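Local coordinates for malonyl CoA-acyl carrier protein transacylase (Mycobacterium tuberculosis, PDB 2QC3), which catalyses transfer of the malonyl group from malonyl-CoA to holo-acyl carrier protein, a step of fatty acid biosynthesis, at residues S133-L147 against L172-R184. Residues are numbered along the deposited sequence; the frame is centred on the assembly and turned at random.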
ATOM      1  N   SER A 133      -7.917 -13.176   4.992  1.00 19.87           N
ATOM      2  CA  SER A 133      -7.457 -14.432   4.429  1.00 21.72           C
ATOM      3  C   SER A 133      -7.462 -14.306   2.927  1.00 22.17           C
ATOM      4  O   SER A 133      -8.456 -13.878   2.324  1.00 22.88           O
ATOM      5  CB  SER A 133      -8.366 -15.600   4.834  1.00 22.48           C
ATOM      6  OG  SER A 133      -8.287 -15.870   6.223  1.00 26.01           O
ATOM      7  N   ALA A 134      -6.340 -14.665   2.320  1.00 21.63           N
ATOM      8  CA  ALA A 134      -6.232 -14.621   0.882  1.00 21.08           C
ATOM      9  C   ALA A 134      -7.035 -15.806   0.366  1.00 21.07           C
ATOM     10  O   ALA A 134      -7.102 -16.855   1.014  1.00 21.26           O
ATOM     11  CB  ALA A 134      -4.762 -14.747   0.458  1.00 21.16           C
ATOM     12  N   VAL A 135      -7.682 -15.623  -0.776  1.00 21.58           N
ATOM     13  CA  VAL A 135      -8.442 -16.695  -1.399  1.00 22.15           C
ATOM     14  C   VAL A 135      -7.965 -16.702  -2.844  1.00 23.42           C
ATOM     15  O   VAL A 135      -8.245 -15.774  -3.603  1.00 22.22           O
ATOM     16  CB  VAL A 135      -9.961 -16.440  -1.366  1.00 22.71           C
ATOM     17  CG1 VAL A 135     -10.689 -17.604  -2.031  1.00 21.78           C
ATOM     18  CG2 VAL A 135     -10.438 -16.277   0.084  1.00 22.98           C
ATOM     19  N   LEU A 136      -7.224 -17.738  -3.213  1.00 23.38           N
ATOM     20  CA  LEU A 136      -6.698 -17.836  -4.564  1.00 24.93           C
ATOM     21  C   LEU A 136      -7.388 -18.923  -5.373  1.00 24.54           C
ATOM     22  O   LEU A 136      -7.631 -20.024  -4.877  1.00 23.01           O
ATOM     23  CB  LEU A 136      -5.192 -18.095  -4.519  1.00 28.16           C
ATOM     24  CG  LEU A 136      -4.354 -17.017  -3.830  1.00 31.13           C
ATOM     25  CD1 LEU A 136      -2.867 -17.297  -4.051  1.00 33.24           C
ATOM     26  CD2 LEU A 136      -4.721 -15.650  -4.395  1.00 34.86           C
ATOM     27  N   GLY A 137      -7.703 -18.603  -6.624  1.00 24.61           N
ATOM     28  CA  GLY A 137      -8.360 -19.565  -7.488  1.00 27.20           C
ATOM     29  C   GLY A 137      -9.843 -19.711  -7.198  1.00 28.94           C
ATOM     30  O   GLY A 137     -10.452 -18.854  -6.546  1.00 28.21           O
ATOM     31  N   GLY A 138     -10.419 -20.810  -7.676  1.00 26.95           N
ATOM     32  CA  GLY A 138     -11.833 -21.057  -7.477  1.00 28.60           C
ATOM     33  C   GLY A 138     -12.643 -20.270  -8.486  1.00 29.10           C
ATOM     34  O   GLY A 138     -12.102 -19.412  -9.184  1.00 29.55           O
ATOM     35  N   ASP A 139     -13.933 -20.567  -8.580  1.00 29.02           N
ATOM     36  CA  ASP A 139     -14.801 -19.856  -9.505  1.00 29.87           C
ATOM     37  C   ASP A 139     -15.115 -18.516  -8.851  1.00 30.02           C
ATOM     38  O   ASP A 139     -15.694 -18.469  -7.764  1.00 27.97           O
ATOM     39  CB  ASP A 139     -16.085 -20.645  -9.749  1.00 31.77           C
ATOM     40  CG  ASP A 139     -17.016 -19.947 -10.714  1.00 35.14           C
ATOM     41  OD1 ASP A 139     -17.737 -19.020 -10.285  1.00 34.99           O
ATOM     42  OD2 ASP A 139     -17.015 -20.316 -11.906  1.00 36.96           O
ATOM     43  N   GLU A 140     -14.725 -17.434  -9.515  1.00 28.70           N
ATOM     44  CA  GLU A 140     -14.919 -16.095  -8.979  1.00 30.84           C
ATOM     45  C   GLU A 140     -16.299 -15.842  -8.385  1.00 29.99           C
ATOM     46  O   GLU A 140     -16.417 -15.435  -7.233  1.00 29.44           O
ATOM     47  CB  GLU A 140     -14.629 -15.042 -10.050  1.00 31.04           C
ATOM     48  CG  GLU A 140     -14.625 -13.633  -9.497  1.00 31.88           C
ATOM     49  CD  GLU A 140     -14.331 -12.595 -10.550  1.00 33.38           C
ATOM     50  OE1 GLU A 140     -15.204 -12.338 -11.409  1.00 32.39           O
ATOM     51  OE2 GLU A 140     -13.217 -12.041 -10.519  1.00 34.18           O
ATOM     52  N   THR A 141     -17.339 -16.078  -9.175  1.00 29.93           N
ATOM     53  CA  THR A 141     -18.700 -15.862  -8.709  1.00 30.53           C
ATOM     54  C   THR A 141     -18.971 -16.664  -7.444  1.00 29.06           C
ATOM     55  O   THR A 141     -19.460 -16.126  -6.454  1.00 28.95           O
ATOM     56  CB  THR A 141     -19.725 -16.230  -9.809  1.00 31.27           C
ATOM     57  OG1 THR A 141     -19.607 -15.298 -10.893  1.00 33.02           O
ATOM     58  CG2 THR A 141     -21.149 -16.184  -9.264  1.00 30.77           C
ATOM     59  N   GLU A 142     -18.638 -17.946  -7.470  1.00 28.32           N
ATOM     60  CA  GLU A 142     -18.847 -18.794  -6.303  1.00 30.07           C
ATOM     61  C   GLU A 142     -18.067 -18.316  -5.072  1.00 27.00           C
ATOM     62  O   GLU A 142     -18.593 -18.316  -3.963  1.00 25.42           O
ATOM     63  CB  GLU A 142     -18.470 -20.235  -6.632  1.00 33.71           C
ATOM     64  CG  GLU A 142     -19.317 -20.833  -7.747  1.00 42.13           C
ATOM     65  CD  GLU A 142     -20.807 -20.696  -7.480  1.00 46.15           C
ATOM     66  OE1 GLU A 142     -21.259 -21.118  -6.392  1.00 48.60           O
ATOM     67  OE2 GLU A 142     -21.530 -20.168  -8.357  1.00 49.58           O
ATOM     68  N   VAL A 143     -16.817 -17.911  -5.263  1.00 26.23           N
ATOM     69  CA  VAL A 143     -16.016 -17.424  -4.146  1.00 24.54           C
ATOM     70  C   VAL A 143     -16.639 -16.149  -3.568  1.00 24.02           C
ATOM     71  O   VAL A 143     -16.922 -16.079  -2.373  1.00 24.19           O
ATOM     72  CB  VAL A 143     -14.555 -17.135  -4.576  1.00 24.69           C
ATOM     73  CG1 VAL A 143     -13.840 -16.312  -3.517  1.00 22.46           C
ATOM     74  CG2 VAL A 143     -13.810 -18.447  -4.777  1.00 24.55           C
ATOM     75  N   LEU A 144     -16.872 -15.154  -4.418  1.00 23.24           N
ATOM     76  CA  LEU A 144     -17.449 -13.900  -3.950  1.00 23.29           C
ATOM     77  C   LEU A 144     -18.787 -14.150  -3.272  1.00 24.10           C
ATOM     78  O   LEU A 144     -19.019 -13.673  -2.166  1.00 23.19           O
ATOM     79  CB  LEU A 144     -17.580 -12.906  -5.107  1.00 20.23           C
ATOM     80  CG  LEU A 144     -16.207 -12.363  -5.536  1.00 21.80           C
ATOM     81  CD1 LEU A 144     -16.324 -11.455  -6.738  1.00 20.00           C
ATOM     82  CD2 LEU A 144     -15.590 -11.608  -4.370  1.00 19.62           C
ATOM     83  N   SER A 145     -19.646 -14.922  -3.926  1.00 24.89           N
ATOM     84  CA  SER A 145     -20.950 -15.272  -3.376  1.00 25.75           C
ATOM     85  C   SER A 145     -20.796 -15.917  -2.000  1.00 25.75           C
ATOM     86  O   SER A 145     -21.522 -15.590  -1.062  1.00 25.21           O
ATOM     87  CB  SER A 145     -21.660 -16.245  -4.315  1.00 27.71           C
ATOM     88  OG  SER A 145     -22.784 -16.831  -3.691  1.00 31.40           O
ATOM     89  N   ARG A 146     -19.846 -16.836  -1.879  1.00 24.73           N
ATOM     90  CA  ARG A 146     -19.634 -17.489  -0.602  1.00 23.15           C
ATOM     91  C   ARG A 146     -19.230 -16.465   0.454  1.00 22.13           C
ATOM     92  O   ARG A 146     -19.676 -16.545   1.593  1.00 21.77           O
ATOM     93  CB  ARG A 146     -18.562 -18.576  -0.717  1.00 23.79           C
ATOM     94  CG  ARG A 146     -18.331 -19.351   0.583  1.00 24.41           C
ATOM     95  CD  ARG A 146     -19.639 -19.939   1.111  1.00 26.55           C
ATOM     96  NE  ARG A 146     -19.470 -20.655   2.372  1.00 29.95           N
ATOM     97  CZ  ARG A 146     -20.476 -21.110   3.116  1.00 31.33           C
ATOM     98  NH1 ARG A 146     -21.732 -20.920   2.727  1.00 29.92           N
ATOM     99  NH2 ARG A 146     -20.229 -21.766   4.241  1.00 30.32           N
ATOM    100  N   LEU A 147     -18.395 -15.498   0.078  1.00 20.90           N
ATOM    101  CA  LEU A 147     -17.970 -14.481   1.034  1.00 23.09           C
ATOM    102  C   LEU A 147     -19.164 -13.716   1.610  1.00 21.85           C
ATOM    103  O   LEU A 147     -19.249 -13.512   2.819  1.00 20.16           O
ATOM    104  CB  LEU A 147     -16.984 -13.488   0.394  1.00 22.12           C
ATOM    105  CG  LEU A 147     -15.651 -13.990  -0.180  1.00 25.15           C
ATOM    106  CD1 LEU A 147     -14.721 -12.785  -0.408  1.00 24.15           C
ATOM    107  CD2 LEU A 147     -14.989 -14.976   0.772  1.00 23.53           C
ATOM    108  N   LEU A 172     -14.038 -16.130   8.987  1.00 21.25           N
ATOM    109  CA  LEU A 172     -12.879 -16.551   8.201  1.00 22.93           C
ATOM    110  C   LEU A 172     -12.600 -18.035   8.402  1.00 23.91           C
ATOM    111  O   LEU A 172     -12.127 -18.714   7.491  1.00 25.20           O
ATOM    112  CB  LEU A 172     -11.648 -15.727   8.581  1.00 19.77           C
ATOM    113  CG  LEU A 172     -11.742 -14.272   8.118  1.00 22.07           C
ATOM    114  CD1 LEU A 172     -10.691 -13.428   8.818  1.00 19.36           C
ATOM    115  CD2 LEU A 172     -11.566 -14.230   6.598  1.00 22.20           C
ATOM    116  N   GLU A 173     -12.901 -18.533   9.597  1.00 24.69           N
ATOM    117  CA  GLU A 173     -12.696 -19.939   9.914  1.00 25.73           C
ATOM    118  C   GLU A 173     -13.697 -20.817   9.174  1.00 24.47           C
ATOM    119  O   GLU A 173     -13.351 -21.889   8.676  1.00 22.67           O
ATOM    120  CB  GLU A 173     -12.826 -20.171  11.420  1.00 27.61           C
ATOM    121  CG  GLU A 173     -11.684 -19.593  12.219  1.00 33.39           C
ATOM    122  CD  GLU A 173     -11.813 -19.867  13.705  1.00 38.72           C
ATOM    123  OE1 GLU A 173     -11.871 -21.054  14.099  1.00 43.64           O
ATOM    124  OE2 GLU A 173     -11.851 -18.894  14.481  1.00 40.15           O
ATOM    125  N   LYS A 174     -14.945 -20.375   9.112  1.00 23.13           N
ATOM    126  CA  LYS A 174     -15.942 -21.157   8.404  1.00 25.21           C
ATOM    127  C   LYS A 174     -15.578 -21.189   6.917  1.00 24.24           C
ATOM    128  O   LYS A 174     -15.924 -22.132   6.213  1.00 24.59           O
ATOM    129  CB  LYS A 174     -17.340 -20.561   8.593  1.00 27.74           C
ATOM    130  CG  LYS A 174     -17.861 -20.606  10.024  1.00 29.67           C
ATOM    131  CD  LYS A 174     -19.275 -20.043  10.105  1.00 29.10           C
ATOM    132  CE  LYS A 174     -19.919 -20.373  11.442  1.00 29.33           C
ATOM    133  NZ  LYS A 174     -21.338 -19.930  11.471  1.00 27.37           N
ATOM    134  N   LEU A 175     -14.870 -20.160   6.451  1.00 23.91           N
ATOM    135  CA  LEU A 175     -14.455 -20.080   5.049  1.00 24.35           C
ATOM    136  C   LEU A 175     -13.395 -21.135   4.770  1.00 25.47           C
ATOM    137  O   LEU A 175     -13.482 -21.875   3.787  1.00 25.14           O
ATOM    138  CB  LEU A 175     -13.882 -18.692   4.720  1.00 21.39           C
ATOM    139  CG  LEU A 175     -13.267 -18.525   3.317  1.00 21.72           C
ATOM    140  CD1 LEU A 175     -14.335 -18.747   2.242  1.00 22.46           C
ATOM    141  CD2 LEU A 175     -12.662 -17.141   3.174  1.00 19.59           C
ATOM    142  N   ALA A 176     -12.394 -21.192   5.642  1.00 27.22           N
ATOM    143  CA  ALA A 176     -11.309 -22.154   5.507  1.00 30.07           C
ATOM    144  C   ALA A 176     -11.801 -23.589   5.708  1.00 31.46           C
ATOM    145  O   ALA A 176     -11.238 -24.525   5.140  1.00 33.15           O
ATOM    146  CB  ALA A 176     -10.200 -21.832   6.507  1.00 27.59           C
ATOM    147  N   GLU A 177     -12.849 -23.766   6.507  1.00 32.27           N
ATOM    148  CA  GLU A 177     -13.387 -25.102   6.751  1.00 35.97           C
ATOM    149  C   GLU A 177     -14.023 -25.709   5.508  1.00 35.56           C
ATOM    150  O   GLU A 177     -13.876 -26.903   5.244  1.00 34.64           O
ATOM    151  CB  GLU A 177     -14.442 -25.083   7.862  1.00 39.31           C
ATOM    152  CG  GLU A 177     -13.913 -25.333   9.260  1.00 46.20           C
ATOM    153  CD  GLU A 177     -15.014 -25.783  10.215  1.00 50.14           C
ATOM    154  OE1 GLU A 177     -16.087 -25.143  10.230  1.00 50.89           O
ATOM    155  OE2 GLU A 177     -14.805 -26.776  10.950  1.00 51.70           O
ATOM    156  N   ASP A 178     -14.745 -24.889   4.756  1.00 35.77           N
ATOM    157  CA  ASP A 178     -15.414 -25.355   3.548  1.00 37.75           C
ATOM    158  C   ASP A 178     -15.156 -24.414   2.382  1.00 34.40           C
ATOM    159  O   ASP A 178     -16.051 -23.703   1.933  1.00 33.21           O
ATOM    160  CB  ASP A 178     -16.924 -25.470   3.789  1.00 41.76           C
ATOM    161  CG  ASP A 178     -17.287 -26.667   4.643  1.00 48.00           C
ATOM    162  OD1 ASP A 178     -16.931 -26.682   5.845  1.00 50.28           O
ATOM    163  OD2 ASP A 178     -17.927 -27.599   4.105  1.00 49.71           O
ATOM    164  N   PRO A 179     -13.922 -24.402   1.870  1.00 32.21           N
ATOM    165  CA  PRO A 179     -13.621 -23.511   0.752  1.00 31.74           C
ATOM    166  C   PRO A 179     -14.323 -23.858  -0.555  1.00 30.47           C
ATOM    167  O   PRO A 179     -14.609 -25.021  -0.835  1.00 29.69           O
ATOM    168  CB  PRO A 179     -12.100 -23.599   0.643  1.00 31.16           C
ATOM    169  CG  PRO A 179     -11.807 -24.994   1.116  1.00 33.06           C
ATOM    170  CD  PRO A 179     -12.723 -25.142   2.304  1.00 31.70           C
ATOM    171  N   PRO A 180     -14.651 -22.835  -1.354  1.00 29.68           N
ATOM    172  CA  PRO A 180     -15.312 -23.094  -2.634  1.00 29.88           C
ATOM    173  C   PRO A 180     -14.366 -23.954  -3.480  1.00 28.53           C
ATOM    174  O   PRO A 180     -13.148 -23.828  -3.378  1.00 26.84           O
ATOM    175  CB  PRO A 180     -15.499 -21.695  -3.214  1.00 29.19           C
ATOM    176  CG  PRO A 180     -15.688 -20.850  -1.979  1.00 30.54           C
ATOM    177  CD  PRO A 180     -14.628 -21.394  -1.046  1.00 30.35           C
ATOM    178  N   ALA A 181     -14.928 -24.827  -4.304  1.00 29.25           N
ATOM    179  CA  ALA A 181     -14.134 -25.711  -5.150  1.00 31.55           C
ATOM    180  C   ALA A 181     -12.955 -25.014  -5.823  1.00 32.16           C
ATOM    181  O   ALA A 181     -13.106 -23.943  -6.414  1.00 32.98           O
ATOM    182  CB  ALA A 181     -15.027 -26.350  -6.212  1.00 31.64           C
ATOM    183  N   LYS A 182     -11.781 -25.632  -5.714  1.00 32.83           N
ATOM    184  CA  LYS A 182     -10.551 -25.131  -6.323  1.00 34.07           C
ATOM    185  C   LYS A 182      -9.929 -23.889  -5.693  1.00 33.68           C
ATOM    186  O   LYS A 182      -8.812 -23.506  -6.053  1.00 34.00           O
ATOM    187  CB  LYS A 182     -10.778 -24.869  -7.813  1.00 36.73           C
ATOM    188  CG  LYS A 182     -10.890 -26.123  -8.672  1.00 41.36           C
ATOM    189  CD  LYS A 182     -11.104 -25.754 -10.139  1.00 43.55           C
ATOM    190  CE  LYS A 182     -10.847 -26.931 -11.077  1.00 44.64           C
ATOM    191  NZ  LYS A 182     -11.767 -28.081 -10.855  1.00 45.09           N
ATOM    192  N   ALA A 183     -10.641 -23.258  -4.765  1.00 31.46           N
ATOM    193  CA  ALA A 183     -10.133 -22.057  -4.110  1.00 30.61           C
ATOM    194  C   ALA A 183      -9.265 -22.389  -2.902  1.00 29.79           C
ATOM    195  O   ALA A 183      -9.630 -23.211  -2.065  1.00 29.56           O
ATOM    196  CB  ALA A 183     -11.297 -21.158  -3.686  1.00 28.14           C
ATOM    197  N   ARG A 184      -8.110 -21.742  -2.824  1.00 30.09           N
ATOM    198  CA  ARG A 184      -7.180 -21.934  -1.721  1.00 30.65           C
ATOM    199  C   ARG A 184      -7.385 -20.780  -0.753  1.00 28.74           C
ATOM    200  O   ARG A 184      -7.374 -19.623  -1.155  1.00 29.22           O
ATOM    201  CB  ARG A 184      -5.735 -21.909  -2.225  1.00 31.88           C
ATOM    202  CG  ARG A 184      -5.263 -23.180  -2.896  1.00 39.98           C
ATOM    203  CD  ARG A 184      -4.150 -22.862  -3.882  1.00 45.02           C
ATOM    204  NE  ARG A 184      -3.183 -21.917  -3.332  1.00 48.23           N
ATOM    205  CZ  ARG A 184      -2.509 -21.029  -4.059  1.00 51.54           C
ATOM    206  NH1 ARG A 184      -2.694 -20.960  -5.373  1.00 52.09           N
ATOM    207  NH2 ARG A 184      -1.651 -20.207  -3.472  1.00 52.81           N
TER
HETATM  208  O   HOH W   1      -9.501 -18.197   6.738  1.00 24.71           O
HETATM  209  O   HOH W   2     -15.162 -22.249  -6.657  1.00 42.28           O
HETATM  210  O   HOH W   3     -17.322 -22.053   3.705  1.00 41.54           O
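Leu136 and Arg184 form an antiparallel hydrogen-bonded pair: Leu136 N donates to Arg184 O at 2.8 Å, and Arg184 N to Leu136 O at 2.7 Å, the latter nearly straight (173° at the hydrogen). On the face these two side chains share, the Arg184 guanidinium lies across Leu136, whose CB sits 3.9 Å above its plane toward the rim.

Apolar contacts join strand 130-136, both helices and the Pro180-Ala183 turn. Leu175, with CG anti to its backbone N (chi1 174°), sends CD2 to meet Val135 CG2 tip to tip at 3.9 Å; Leu147 CD2 touches Leu175 CD2 as well. Val143 CG2 bridges Ala183 CB and Pro180 CB, while the ring of Pro180 is crossed at about a right angle by the aliphatic start of Arg146; Pro180 CG lies 3.9 Å from Arg146 CB. Gly138, at positive phi, brings its CA against Ala183 CB and makes a CA-H...O contact, Gly138 CA to Ala181 O 3.3 Å.

Three waters complete the polar links. One joins Ser133 OG to Leu172 O, another Asp139 N to Ala181 O. The third accepts from Arg146 NE in the guanidinium plane and donates to Lys174 O and Asp178 O, tying Arg146 to the end of helix 169-177; Arg146 NH1 bonds Gln149.

Edge strand 184-187 thus pairs with strand 130-136, and helices 140-149 and 169-177 pack on the Val135 face. The β-α-β-β-α-β succession, with strand order 4-1-3-2, is consistent with the smaller, ferredoxin-like subdomain of FabD-family acyltransferases.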